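Long-range contact in MW1564 protein (Staphylococcus aureus, PDB 3NTV), which probably transfers a methyl group from S-adenosylmethionine to a hydroxyl of its substrate, as caffeoyl-CoA O-methyltransferases do: residues Ile67-Thr80 / Phe89-Glu102. Residues are numbered along the deposited sequence; the frame is centred on the assembly and turned at random. Where two conformers were deposited one is given.
Sequences IRMNNVKNILEIGT and FASISDDIHVTTIE. With SO4 (sulfate ion), chain C.
Ile75 and Glu77 show how two parallel strands are joined: each is gripped through both its N-H and its C=O by residues of 97-102, as in Ile75 N to His97 O (2.9 Å) and Thr99 N to Ile75 O. His97 N to Lys73 O and Gly79 N to Ile101 O extend the series at its two ends.

Polar side chains add to these bonds on one face of the sheet and at both ends of the strand pair. Glu77, extended beyond CG, lays OE2 against Thr100 OG1, which donates to its anti lone pair at 2.7 Å; Ser85 and Ser86 hold the same buried carboxylate. Glu102 OE1 accepts Thr80 N at 2.9 Å, 24° out of its carboxylate plane. At the other end Lys73, bent at chi2 (-55°), brings NZ to the syn side of Asp95 OD2 in a salt bridge of 2.9 Å.

Apolar contacts gather round Ile75, on the face of the sheet it shares with Glu77. Its CD1 meets Phe89 CB and Ile96 CG2, while Ile67 CD1 reaches Phe89 CD1 at 3.5 Å, the two side chains crossing at about a right angle.

Strands 74-78 and 97-102 form a beta-alpha-beta crossover through helix 84-90, in a Rossmann-like methyltransferase sheet where 74-78 lies between 97-102 and 143-149, with helix 57-70 packed against Phe89 and helix 155-162 against Leu76, Ile78 and Ile101.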
ATOM      1  N   ILE A  67       4.135  -9.268   1.806  1.00 12.48           N
ATOM      2  CA  ILE A  67       4.801 -10.556   2.001  1.00 12.08           C
ATOM      3  C   ILE A  67       3.730 -11.670   2.010  1.00 14.81           C
ATOM      4  O   ILE A  67       3.876 -12.675   1.324  1.00 15.27           O
ATOM      5  CB  ILE A  67       5.643 -10.521   3.307  1.00 14.54           C
ATOM      6  CG1 ILE A  67       6.929  -9.721   3.089  1.00 13.79           C
ATOM      7  CG2 ILE A  67       5.967 -11.951   3.827  1.00 15.11           C
ATOM      8  CD1 ILE A  67       7.580  -9.232   4.393  1.00 16.69           C
ATOM      9  N   ARG A  68       2.637 -11.457   2.750  1.00 13.22           N
ATOM     10  CA  ARG A  68       1.536 -12.423   2.810  1.00 14.93           C
ATOM     11  C   ARG A  68       0.895 -12.668   1.436  1.00 17.82           C
ATOM     12  O   ARG A  68       0.749 -13.822   1.038  1.00 17.80           O
ATOM     13  CB  ARG A  68       0.463 -11.945   3.793  1.00 16.49           C
ATOM     14  CG  ARG A  68       0.941 -11.913   5.245  1.00 15.51           C
ATOM     15  CD  ARG A  68      -0.209 -11.553   6.178  1.00 13.85           C
ATOM     16  NE  ARG A  68       0.285 -11.304   7.528  1.00 18.73           N
ATOM     17  CZ  ARG A  68       0.483 -10.107   8.071  1.00 22.27           C
ATOM     18  NH1 ARG A  68       0.120  -9.001   7.422  1.00 18.15           N
ATOM     19  NH2 ARG A  68       1.005 -10.005   9.283  1.00 20.96           N
HETATM   20  N   MSE A  69       0.523 -11.590   0.709  1.00 14.56           N
HETATM   21  CA  MSE A  69      -0.131 -11.689  -0.600  1.00 12.03           C
HETATM   22  C   MSE A  69       0.724 -12.384  -1.646  1.00 17.77           C
HETATM   23  O   MSE A  69       0.202 -13.129  -2.468  1.00 18.70           O
HETATM   24  CB  MSE A  69      -0.399 -10.286  -1.148  1.00 12.44           C
HETATM   25  CG  MSE A  69      -1.457  -9.529  -0.430  1.00 16.93           C
HETATM   26 SE   MSE A  69      -1.410  -7.756  -1.201  0.50 22.22          SE
HETATM   27  CE  MSE A  69      -1.206  -8.124  -2.882  1.00 17.03           C
ATOM     28  N   ASN A  70       2.034 -12.092  -1.643  1.00 15.27           N
ATOM     29  CA  ASN A  70       2.946 -12.637  -2.644  1.00 15.81           C
ATOM     30  C   ASN A  70       3.645 -13.924  -2.221  1.00 18.47           C
ATOM     31  O   ASN A  70       4.472 -14.423  -3.002  1.00 18.97           O
ATOM     32  CB  ASN A  70       4.003 -11.607  -2.989  1.00 16.91           C
ATOM     33  CG  ASN A  70       3.454 -10.471  -3.764  1.00 40.44           C
ATOM     34  OD1 ASN A  70       3.270 -10.540  -4.978  1.00 34.81           O
ATOM     35  ND2 ASN A  70       3.153  -9.421  -3.046  1.00 26.82           N
ATOM     36  N   ASN A  71       3.337 -14.449  -0.996  1.00 15.47           N
ATOM     37  CA  ASN A  71       3.947 -15.664  -0.430  0.60 15.67           C
ATOM     38  C   ASN A  71       5.465 -15.520  -0.467  1.00 18.81           C
ATOM     39  O   ASN A  71       6.191 -16.436  -0.881  1.00 18.93           O
ATOM     40  CB  ASN A  71       3.463 -16.937  -1.155  0.60 16.71           C
ATOM     41  CG  ASN A  71       2.010 -17.238  -0.895  0.60 38.90           C
ATOM     42  OD1 ASN A  71       1.613 -17.593   0.218  0.60 36.37           O
ATOM     43  ND2 ASN A  71       1.187 -17.096  -1.916  0.60 32.89           N
ATOM     44  N   VAL A  72       5.945 -14.333  -0.058  1.00 13.55           N
ATOM     45  CA  VAL A  72       7.370 -14.047  -0.040  1.00 13.13           C
ATOM     46  C   VAL A  72       8.065 -14.955   0.950  1.00 17.52           C
ATOM     47  O   VAL A  72       7.630 -15.091   2.092  1.00 17.07           O
ATOM     48  CB  VAL A  72       7.580 -12.545   0.302  1.00 14.68           C
ATOM     49  CG1 VAL A  72       9.030 -12.237   0.676  1.00 14.37           C
ATOM     50  CG2 VAL A  72       7.133 -11.672  -0.861  1.00 15.07           C
ATOM     51  N   LYS A  73       9.166 -15.585   0.498  1.00 15.69           N
ATOM     52  CA  LYS A  73       9.943 -16.471   1.341  1.00 15.69           C
ATOM     53  C   LYS A  73      11.350 -15.931   1.572  1.00 17.91           C
ATOM     54  O   LYS A  73      11.851 -16.053   2.678  1.00 19.09           O
ATOM     55  CB  LYS A  73      10.023 -17.893   0.732  1.00 19.24           C
ATOM     56  CG  LYS A  73       8.653 -18.600   0.574  1.00 21.33           C
ATOM     57  CD  LYS A  73       7.870 -18.683   1.866  1.00 26.12           C
ATOM     58  CE  LYS A  73       6.522 -19.333   1.631  1.00 35.48           C
ATOM     59  NZ  LYS A  73       5.670 -19.270   2.848  1.00 38.48           N
ATOM     60  N   ASN A  74      12.002 -15.384   0.527  1.00 13.74           N
ATOM     61  CA  ASN A  74      13.389 -14.922   0.643  1.00 13.64           C
ATOM     62  C   ASN A  74      13.442 -13.437   0.457  1.00 15.35           C
ATOM     63  O   ASN A  74      13.064 -12.927  -0.603  1.00 15.42           O
ATOM     64  CB  ASN A  74      14.264 -15.606  -0.424  1.00 14.58           C
ATOM     65  CG  ASN A  74      14.534 -17.073  -0.182  1.00 17.88           C
ATOM     66  OD1 ASN A  74      14.540 -17.570   0.951  1.00 18.97           O
ATOM     67  ND2 ASN A  74      14.925 -17.764  -1.241  1.00 24.94           N
ATOM     68  N   ILE A  75      13.936 -12.730   1.487  1.00 12.23           N
ATOM     69  CA  ILE A  75      14.026 -11.267   1.460  1.00 11.22           C
ATOM     70  C   ILE A  75      15.476 -10.823   1.538  1.00 14.30           C
ATOM     71  O   ILE A  75      16.235 -11.357   2.347  1.00 15.11           O
ATOM     72  CB  ILE A  75      13.207 -10.656   2.633  1.00 13.58           C
ATOM     73  CG1 ILE A  75      11.726 -11.085   2.544  1.00 12.71           C
ATOM     74  CG2 ILE A  75      13.310  -9.130   2.693  1.00 13.74           C
ATOM     75  CD1 ILE A  75      10.967 -10.930   3.854  1.00 15.45           C
ATOM     76  N   LEU A  76      15.824  -9.773   0.781  1.00 12.20           N
ATOM     77  CA  LEU A  76      17.149  -9.145   0.866  1.00 12.35           C
ATOM     78  C   LEU A  76      16.916  -7.712   1.295  1.00 15.67           C
ATOM     79  O   LEU A  76      16.165  -6.993   0.631  1.00 16.26           O
ATOM     80  CB  LEU A  76      17.875  -9.183  -0.498  1.00 12.71           C
ATOM     81  CG  LEU A  76      19.235  -8.443  -0.556  1.00 15.42           C
ATOM     82  CD1 LEU A  76      20.247  -9.080   0.372  1.00 16.31           C
ATOM     83  CD2 LEU A  76      19.783  -8.472  -1.991  1.00 17.91           C
ATOM     84  N   GLU A  77      17.543  -7.294   2.397  1.00 13.18           N
ATOM     85  CA  GLU A  77      17.408  -5.929   2.904  0.50 12.93           C
ATOM     86  C   GLU A  77      18.753  -5.252   2.852  1.00 16.53           C
ATOM     87  O   GLU A  77      19.778  -5.861   3.198  1.00 15.53           O
ATOM     88  CB  GLU A  77      16.957  -5.893   4.370  0.50 14.45           C
ATOM     89  CG  GLU A  77      15.710  -6.666   4.727  0.50 18.18           C
ATOM     90  CD  GLU A  77      15.406  -6.510   6.206  0.50 28.47           C
ATOM     91  OE1 GLU A  77      14.299  -6.040   6.535  0.50 16.65           O
ATOM     92  OE2 GLU A  77      16.304  -6.779   7.032  0.50 28.12           O
ATOM     93  N   ILE A  78      18.759  -3.982   2.426  1.00 15.35           N
ATOM     94  CA  ILE A  78      20.007  -3.228   2.376  1.00 16.53           C
ATOM     95  C   ILE A  78      19.949  -2.238   3.532  1.00 21.46           C
ATOM     96  O   ILE A  78      19.253  -1.215   3.465  1.00 22.53           O
ATOM     97  CB  ILE A  78      20.259  -2.545   1.011  1.00 20.92           C
ATOM     98  CG1 ILE A  78      20.053  -3.495  -0.212  1.00 23.61           C
ATOM     99  CG2 ILE A  78      21.633  -1.849   1.014  1.00 23.12           C
ATOM    100  CD1 ILE A  78      20.917  -4.707  -0.319  1.00 30.98           C
ATOM    101  N   GLY A  79      20.609  -2.596   4.609  1.00 19.72           N
ATOM    102  CA  GLY A  79      20.677  -1.759   5.791  1.00 20.16           C
ATOM    103  C   GLY A  79      19.705  -2.134   6.875  1.00 25.81           C
ATOM    104  O   GLY A  79      18.620  -2.666   6.619  1.00 25.09           O
ATOM    105  N   THR A  80      20.107  -1.843   8.097  1.00 25.62           N
ATOM    106  CA  THR A  80      19.316  -2.016   9.295  1.00 26.52           C
ATOM    107  C   THR A  80      19.857  -1.168  10.424  1.00 33.63           C
ATOM    108  O   THR A  80      21.055  -0.876  10.487  1.00 35.59           O
ATOM    109  CB  THR A  80      19.186  -3.483   9.708  1.00 29.96           C
ATOM    110  OG1 THR A  80      18.152  -3.538  10.687  1.00 25.58           O
ATOM    111  CG2 THR A  80      20.496  -4.094  10.250  1.00 28.72           C
ATOM    112  N   PHE A  89       9.634  -9.257   9.616  1.00 14.35           N
ATOM    113  CA  PHE A  89       9.338 -10.066   8.426  1.00 13.86           C
ATOM    114  C   PHE A  89       9.456 -11.561   8.746  1.00 16.96           C
ATOM    115  O   PHE A  89       8.593 -12.337   8.336  1.00 16.93           O
ATOM    116  CB  PHE A  89      10.283  -9.712   7.264  1.00 15.91           C
ATOM    117  CG  PHE A  89      10.279  -8.261   6.813  1.00 16.84           C
ATOM    118  CD1 PHE A  89       9.142  -7.474   6.950  1.00 19.81           C
ATOM    119  CD2 PHE A  89      11.397  -7.702   6.206  1.00 20.13           C
ATOM    120  CE1 PHE A  89       9.126  -6.148   6.494  1.00 21.27           C
ATOM    121  CE2 PHE A  89      11.382  -6.375   5.769  1.00 22.66           C
ATOM    122  CZ  PHE A  89      10.248  -5.612   5.924  1.00 20.56           C
ATOM    123  N   ALA A  90      10.525 -11.963   9.461  1.00 15.02           N
ATOM    124  CA  ALA A  90      10.729 -13.372   9.811  1.00 14.34           C
ATOM    125  C   ALA A  90       9.610 -13.891  10.721  1.00 17.60           C
ATOM    126  O   ALA A  90       9.276 -15.075  10.655  1.00 17.54           O
ATOM    127  CB  ALA A  90      12.075 -13.550  10.493  1.00 15.26           C
ATOM    128  N   SER A  91       8.991 -12.985  11.526  1.00 15.57           N
ATOM    129  CA  SER A  91       7.909 -13.376  12.437  1.00 16.07           C
ATOM    130  C   SER A  91       6.648 -13.839  11.737  1.00 19.32           C
ATOM    131  O   SER A  91       5.792 -14.477  12.366  1.00 20.14           O
ATOM    132  CB  SER A  91       7.609 -12.267  13.446  1.00 17.48           C
ATOM    133  OG  SER A  91       6.842 -11.238  12.834  1.00 20.04           O
ATOM    134  N   ILE A  92       6.484 -13.485  10.441  1.00 16.21           N
ATOM    135  CA  ILE A  92       5.285 -13.858   9.696  1.00 15.40           C
ATOM    136  C   ILE A  92       5.128 -15.378   9.483  1.00 19.87           C
ATOM    137  O   ILE A  92       4.011 -15.924   9.581  1.00 18.62           O
ATOM    138  CB  ILE A  92       5.210 -13.070   8.362  1.00 17.47           C
ATOM    139  CG1 ILE A  92       5.174 -11.563   8.612  1.00 16.69           C
ATOM    140  CG2 ILE A  92       4.018 -13.550   7.480  1.00 18.79           C
ATOM    141  CD1 ILE A  92       5.501 -10.728   7.302  1.00 18.22           C
ATOM    142  N   SER A  93       6.241 -16.060   9.172  1.00 16.65           N
ATOM    143  CA  SER A  93       6.223 -17.481   8.883  1.00 16.18           C
ATOM    144  C   SER A  93       7.594 -18.079   9.169  1.00 20.32           C
ATOM    145  O   SER A  93       8.611 -17.419   8.938  1.00 18.58           O
ATOM    146  CB  SER A  93       5.861 -17.691   7.411  1.00 20.44           C
ATOM    147  OG  SER A  93       5.609 -19.052   7.106  1.00 28.02           O
ATOM    148  N   ASP A  94       7.632 -19.326   9.676  1.00 18.83           N
ATOM    149  CA  ASP A  94       8.932 -19.969   9.973  1.00 19.75           C
ATOM    150  C   ASP A  94       9.740 -20.272   8.721  1.00 24.04           C
ATOM    151  O   ASP A  94      10.933 -20.536   8.828  1.00 24.70           O
ATOM    152  CB  ASP A  94       8.749 -21.275  10.778  1.00 21.81           C
ATOM    153  CG  ASP A  94       8.105 -21.125  12.144  1.00 38.29           C
ATOM    154  OD1 ASP A  94       8.229 -20.032  12.748  1.00 41.26           O
ATOM    155  OD2 ASP A  94       7.512 -22.115  12.631  1.00 46.61           O
ATOM    156  N   ASP A  95       9.118 -20.254   7.548  1.00 21.69           N
ATOM    157  CA  ASP A  95       9.854 -20.513   6.305  1.00 22.52           C
ATOM    158  C   ASP A  95      10.420 -19.243   5.639  1.00 23.11           C
ATOM    159  O   ASP A  95      10.979 -19.315   4.535  1.00 25.19           O
ATOM    160  CB  ASP A  95       9.025 -21.353   5.323  1.00 25.83           C
ATOM    161  CG  ASP A  95       7.695 -20.774   4.909  1.00 36.76           C
ATOM    162  OD1 ASP A  95       7.407 -19.617   5.282  1.00 37.21           O
ATOM    163  OD2 ASP A  95       6.949 -21.469   4.184  1.00 41.17           O
ATOM    164  N   ILE A  96      10.287 -18.089   6.304  1.00 16.94           N
ATOM    165  CA  ILE A  96      10.840 -16.848   5.734  1.00 15.68           C
ATOM    166  C   ILE A  96      12.300 -16.731   6.090  1.00 16.52           C
ATOM    167  O   ILE A  96      12.690 -16.982   7.228  1.00 17.65           O
ATOM    168  CB  ILE A  96      10.038 -15.595   6.160  1.00 18.62           C
ATOM    169  CG1 ILE A  96       8.705 -15.577   5.387  1.00 18.93           C
ATOM    170  CG2 ILE A  96      10.824 -14.261   5.914  1.00 17.97           C
ATOM    171  CD1 ILE A  96       7.671 -14.625   5.940  1.00 23.59           C
ATOM    172  N   HIS A  97      13.097 -16.330   5.114  1.00 13.85           N
ATOM    173  CA  HIS A  97      14.517 -16.069   5.282  1.00 13.70           C
ATOM    174  C   HIS A  97      14.761 -14.600   4.996  1.00 15.68           C
ATOM    175  O   HIS A  97      14.304 -14.102   3.977  1.00 15.93           O
ATOM    176  CB  HIS A  97      15.357 -16.916   4.286  1.00 15.59           C
ATOM    177  CG  HIS A  97      16.769 -16.406   4.169  1.00 19.18           C
ATOM    178  ND1 HIS A  97      17.730 -16.745   5.105  1.00 21.08           N
ATOM    179  CD2 HIS A  97      17.285 -15.469   3.331  1.00 20.51           C
ATOM    180  CE1 HIS A  97      18.813 -16.051   4.778  1.00 20.68           C
ATOM    181  NE2 HIS A  97      18.583 -15.254   3.725  1.00 20.59           N
ATOM    182  N   VAL A  98      15.596 -13.938   5.808  1.00 13.54           N
ATOM    183  CA  VAL A  98      15.969 -12.556   5.534  1.00 12.56           C
ATOM    184  C   VAL A  98      17.500 -12.463   5.539  1.00 15.62           C
ATOM    185  O   VAL A  98      18.142 -12.886   6.511  1.00 15.89           O
ATOM    186  CB  VAL A  98      15.387 -11.560   6.576  1.00 15.14           C
ATOM    187  CG1 VAL A  98      15.761 -10.112   6.212  1.00 15.53           C
ATOM    188  CG2 VAL A  98      13.867 -11.710   6.706  1.00 15.42           C
ATOM    189  N   THR A  99      18.066 -11.904   4.465  1.00 12.46           N
ATOM    190  CA  THR A  99      19.477 -11.560   4.397  1.00 12.81           C
ATOM    191  C   THR A  99      19.511 -10.029   4.540  1.00 14.61           C
ATOM    192  O   THR A  99      18.836  -9.323   3.769  1.00 14.41           O
ATOM    193  CB  THR A  99      20.136 -12.027   3.096  1.00 18.17           C
ATOM    194  OG1 THR A  99      20.272 -13.449   3.153  1.00 19.85           O
ATOM    195  CG2 THR A  99      21.556 -11.459   2.938  1.00 16.12           C
ATOM    196  N   THR A 100      20.273  -9.534   5.537  1.00 12.55           N
ATOM    197  CA  THR A 100      20.401  -8.093   5.780  0.60 12.90           C
ATOM    198  C   THR A 100      21.860  -7.668   5.694  1.00 17.03           C
ATOM    199  O   THR A 100      22.703  -8.214   6.409  1.00 16.74           O
ATOM    200  CB  THR A 100      19.783  -7.694   7.141  0.60 19.67           C
ATOM    201  OG1 THR A 100      18.489  -8.262   7.275  0.60 16.29           O
ATOM    202  CG2 THR A 100      19.651  -6.194   7.297  0.60 20.90           C
ATOM    203  N   ILE A 101      22.151  -6.688   4.823  1.00 14.83           N
ATOM    204  CA  ILE A 101      23.510  -6.156   4.664  1.00 15.25           C
ATOM    205  C   ILE A 101      23.603  -4.899   5.505  1.00 19.65           C
ATOM    206  O   ILE A 101      22.761  -3.999   5.361  1.00 19.23           O
ATOM    207  CB  ILE A 101      23.853  -5.870   3.178  1.00 18.12           C
ATOM    208  CG1 ILE A 101      23.662  -7.129   2.288  1.00 18.06           C
ATOM    209  CG2 ILE A 101      25.271  -5.232   3.026  1.00 19.70           C
ATOM    210  CD1 ILE A 101      23.707  -6.844   0.737  1.00 20.97           C
ATOM    211  N   GLU A 102      24.658  -4.794   6.319  1.00 16.40           N
ATOM    212  CA  GLU A 102      24.872  -3.612   7.132  1.00 17.73           C
ATOM    213  C   GLU A 102      26.357  -3.375   7.341  1.00 21.86           C
ATOM    214  O   GLU A 102      27.102  -4.308   7.644  1.00 19.64           O
ATOM    215  CB  GLU A 102      24.116  -3.701   8.476  1.00 19.54           C
ATOM    216  CG  GLU A 102      24.181  -2.429   9.334  1.00 25.07           C
ATOM    217  CD  GLU A 102      23.920  -1.093   8.655  1.00 42.97           C
ATOM    218  OE1 GLU A 102      22.881  -0.958   7.967  1.00 30.56           O
ATOM    219  OE2 GLU A 102      24.763  -0.179   8.806  1.00 27.45           O
TER
HETATM  220  S   SO4 C 233      15.230  -1.589  11.187  1.00 28.49           S
HETATM  221  O1  SO4 C 233      15.080  -2.868  10.453  1.00 32.66           O
HETATM  222  O2  SO4 C 233      15.816  -1.890  12.484  1.00 30.04           O
HETATM  223  O3  SO4 C 233      16.140  -0.702  10.417  1.00 33.71           O
HETATM  224  O4  SO4 C 233      13.905  -0.942  11.236  1.00 33.36           O
HETATM  225  O   HOH W   1      13.006 -19.161   2.699  1.00 29.32           O